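Local atomic coordinates of uncharacterized tRNA/rRNA methyltransferase HI_0380 (Haemophilus influenzae, PDB entry 3ILK), a protein that probably binds RNA and transfers methyl groups to it from S-adenosyl-L-methionine, as a member of the TrmH family of SPOUT methyltransferases. Residues L92-E97 against N133-P138. Numbering follows the deposited sequence.
Sequences LIEPRE and NIPANP. With EDO (1,2-ethanediol), chain D.
In the parallel sheet of this SPOUT-type methyltransferase domain, Ile93 and Asn133 join strand 92-93, outermost in this chain, to the loop after strand 130-132, which holds part of the predicted S-adenosyl-L-methionine site. Asn133 N donates to Ile93 O at 3.0 Å, with an N-H...O angle of 172°, continuing the parallel ladder one residue past the strand. The carbonyl of Asn133 then faces the N-cap residue of helix 95-104: Glu94 CA approaches Asn133 O at 3.4 Å in a CA-H...O contact. Two prolines pack beside this backbone contact, Pro95 CD and Pro135 CD touching at 3.7 Å, while Pro95 CG lies crosswise against CG1 of Ile134. Glu94 CG stands anti to its carbonyl carbon (chi1 -60°), and the extended chain beyond slants across Pro135, with Glu94 CD 3.5 Å from Pro135 CG at the ring's corner. Met158 of the second subunit packs on the same proline. By similarity Ile134 binds S-adenosyl-L-methionine, and a 1,2-ethanediol, probably from the crystallisation liquor, sits beside it. Asn133 ND2 is hydrogen-bonded to Ser82 O, another residue of the predicted site, and the diol's O1 accepts a nearly straight hydrogen bond from Ile134 N at 2.8 Å.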
loop_
_atom_site.group_PDB
_atom_site.type_symbol
_atom_site.label_atom_id
_atom_site.label_comp_id
_atom_site.label_asym_id
_atom_site.label_seq_id
_atom_site.Cartn_x
_atom_site.Cartn_y
_atom_site.Cartn_z
ATOM N N LEU A 92 11.877 4.779 22.213
ATOM C CA LEU A 92 11.958 4.195 20.873
ATOM C C LEU A 92 10.599 4.127 20.213
ATOM O O LEU A 92 9.650 3.702 20.832
ATOM C CB LEU A 92 12.496 2.763 20.948
ATOM C CG LEU A 92 14.013 2.645 21.104
ATOM C CD1 LEU A 92 14.263 1.190 21.577
ATOM C CD2 LEU A 92 14.738 2.973 19.785
ATOM N N ILE A 93 10.497 4.552 18.961
ATOM C CA ILE A 93 9.219 4.522 18.213
ATOM C C ILE A 93 9.535 4.084 16.804
ATOM O O ILE A 93 10.654 4.170 16.419
ATOM C CB ILE A 93 8.569 5.919 18.133
ATOM C CG1 ILE A 93 9.568 6.953 17.567
ATOM C CG2 ILE A 93 8.047 6.347 19.489
ATOM C CD1 ILE A 93 8.968 8.308 17.506
ATOM N N GLU A 94 8.547 3.636 16.026
ATOM C CA GLU A 94 8.824 3.289 14.628
ATOM C C GLU A 94 8.134 4.321 13.723
ATOM O O GLU A 94 7.401 5.165 14.242
ATOM C CB GLU A 94 8.358 1.858 14.332
ATOM C CG GLU A 94 9.086 0.835 15.219
ATOM C CD GLU A 94 8.424 -0.510 15.262
ATOM O OE1 GLU A 94 9.055 -1.413 15.822
ATOM O OE2 GLU A 94 7.307 -0.689 14.727
ATOM N N PRO A 95 8.424 4.301 12.400
ATOM C CA PRO A 95 8.056 5.392 11.491
ATOM C C PRO A 95 6.569 5.746 11.417
ATOM O O PRO A 95 6.244 6.918 11.253
ATOM C CB PRO A 95 8.504 4.857 10.131
ATOM C CG PRO A 95 9.697 4.024 10.460
ATOM C CD PRO A 95 9.203 3.281 11.673
ATOM N N ARG A 96 5.688 4.759 11.533
ATOM C CA ARG A 96 4.256 5.057 11.516
ATOM C C ARG A 96 3.843 5.940 12.712
ATOM O O ARG A 96 3.311 7.018 12.522
ATOM C CB ARG A 96 3.430 3.765 11.469
ATOM C CG ARG A 96 2.091 3.981 10.870
ATOM C CD ARG A 96 1.556 2.734 10.182
ATOM N NE ARG A 96 2.374 2.344 9.029
ATOM C CZ ARG A 96 2.244 1.192 8.355
ATOM N NH1 ARG A 96 3.041 0.952 7.317
ATOM N NH2 ARG A 96 1.323 0.280 8.712
ATOM N N GLU A 97 4.093 5.488 13.939
ATOM C CA GLU A 97 3.782 6.298 15.130
ATOM C C GLU A 97 4.546 7.606 15.068
ATOM O O GLU A 97 4.038 8.642 15.384
ATOM C CB GLU A 97 4.191 5.591 16.418
ATOM C CG GLU A 97 3.484 6.145 17.673
ATOM C CD GLU A 97 4.119 5.676 19.003
ATOM O OE1 GLU A 97 4.749 4.579 19.037
ATOM O OE2 GLU A 97 3.959 6.400 20.022
ATOM N N ASN A 133 13.324 4.039 15.102
ATOM C CA ASN A 133 13.962 2.845 14.589
ATOM C C ASN A 133 13.094 2.284 13.490
ATOM O O ASN A 133 11.862 2.167 13.656
ATOM C CB ASN A 133 14.167 1.792 15.697
ATOM C CG ASN A 133 14.736 0.498 15.151
ATOM O OD1 ASN A 133 14.020 -0.488 14.991
ATOM N ND2 ASN A 133 16.007 0.516 14.809
ATOM N N ILE A 134 13.725 1.876 12.398
ATOM C CA ILE A 134 12.977 1.357 11.272
ATOM C C ILE A 134 12.971 -0.163 11.355
ATOM O O ILE A 134 14.045 -0.790 11.244
ATOM C CB ILE A 134 13.592 1.802 9.930
ATOM C CG1 ILE A 134 13.665 3.338 9.829
ATOM C CG2 ILE A 134 12.769 1.221 8.770
ATOM C CD1 ILE A 134 14.308 3.897 8.501
ATOM N N PRO A 135 11.780 -0.765 11.523
ATOM C CA PRO A 135 11.728 -2.217 11.606
ATOM C C PRO A 135 12.413 -2.803 10.358
ATOM O O PRO A 135 12.176 -2.336 9.229
ATOM C CB PRO A 135 10.240 -2.512 11.530
ATOM C CG PRO A 135 9.600 -1.262 12.024
ATOM C CD PRO A 135 10.428 -0.179 11.444
ATOM N N ALA A 136 13.230 -3.816 10.556
ATOM C CA ALA A 136 14.055 -4.304 9.479
ATOM C C ALA A 136 14.442 -5.736 9.752
ATOM O O ALA A 136 14.180 -6.252 10.824
ATOM C CB ALA A 136 15.294 -3.371 9.265
ATOM N N ASN A 137 15.002 -6.390 8.751
ATOM C CA ASN A 137 15.578 -7.728 8.901
ATOM C C ASN A 137 16.553 -7.691 10.098
ATOM O O ASN A 137 17.507 -6.915 10.084
ATOM C CB ASN A 137 16.327 -8.085 7.605
ATOM C CG ASN A 137 16.927 -9.489 7.607
ATOM O OD1 ASN A 137 16.871 -10.225 8.613
ATOM N ND2 ASN A 137 17.507 -9.878 6.454
ATOM N N PRO A 138 16.300 -8.512 11.133
ATOM C CA PRO A 138 17.193 -8.514 12.301
ATOM C C PRO A 138 18.622 -8.908 11.892
ATOM O O PRO A 138 19.582 -8.413 12.459
ATOM C CB PRO A 138 16.591 -9.600 13.204
ATOM C CG PRO A 138 15.864 -10.520 12.236
ATOM C CD PRO A 138 15.260 -9.556 11.236
HETATM C C1 EDO D . 17.117 3.543 12.232
HETATM O O1 EDO D . 16.518 2.251 12.114
HETATM C C2 EDO D . 18.503 3.503 11.594
HETATM O O2 EDO D . 18.428 4.139 10.301
#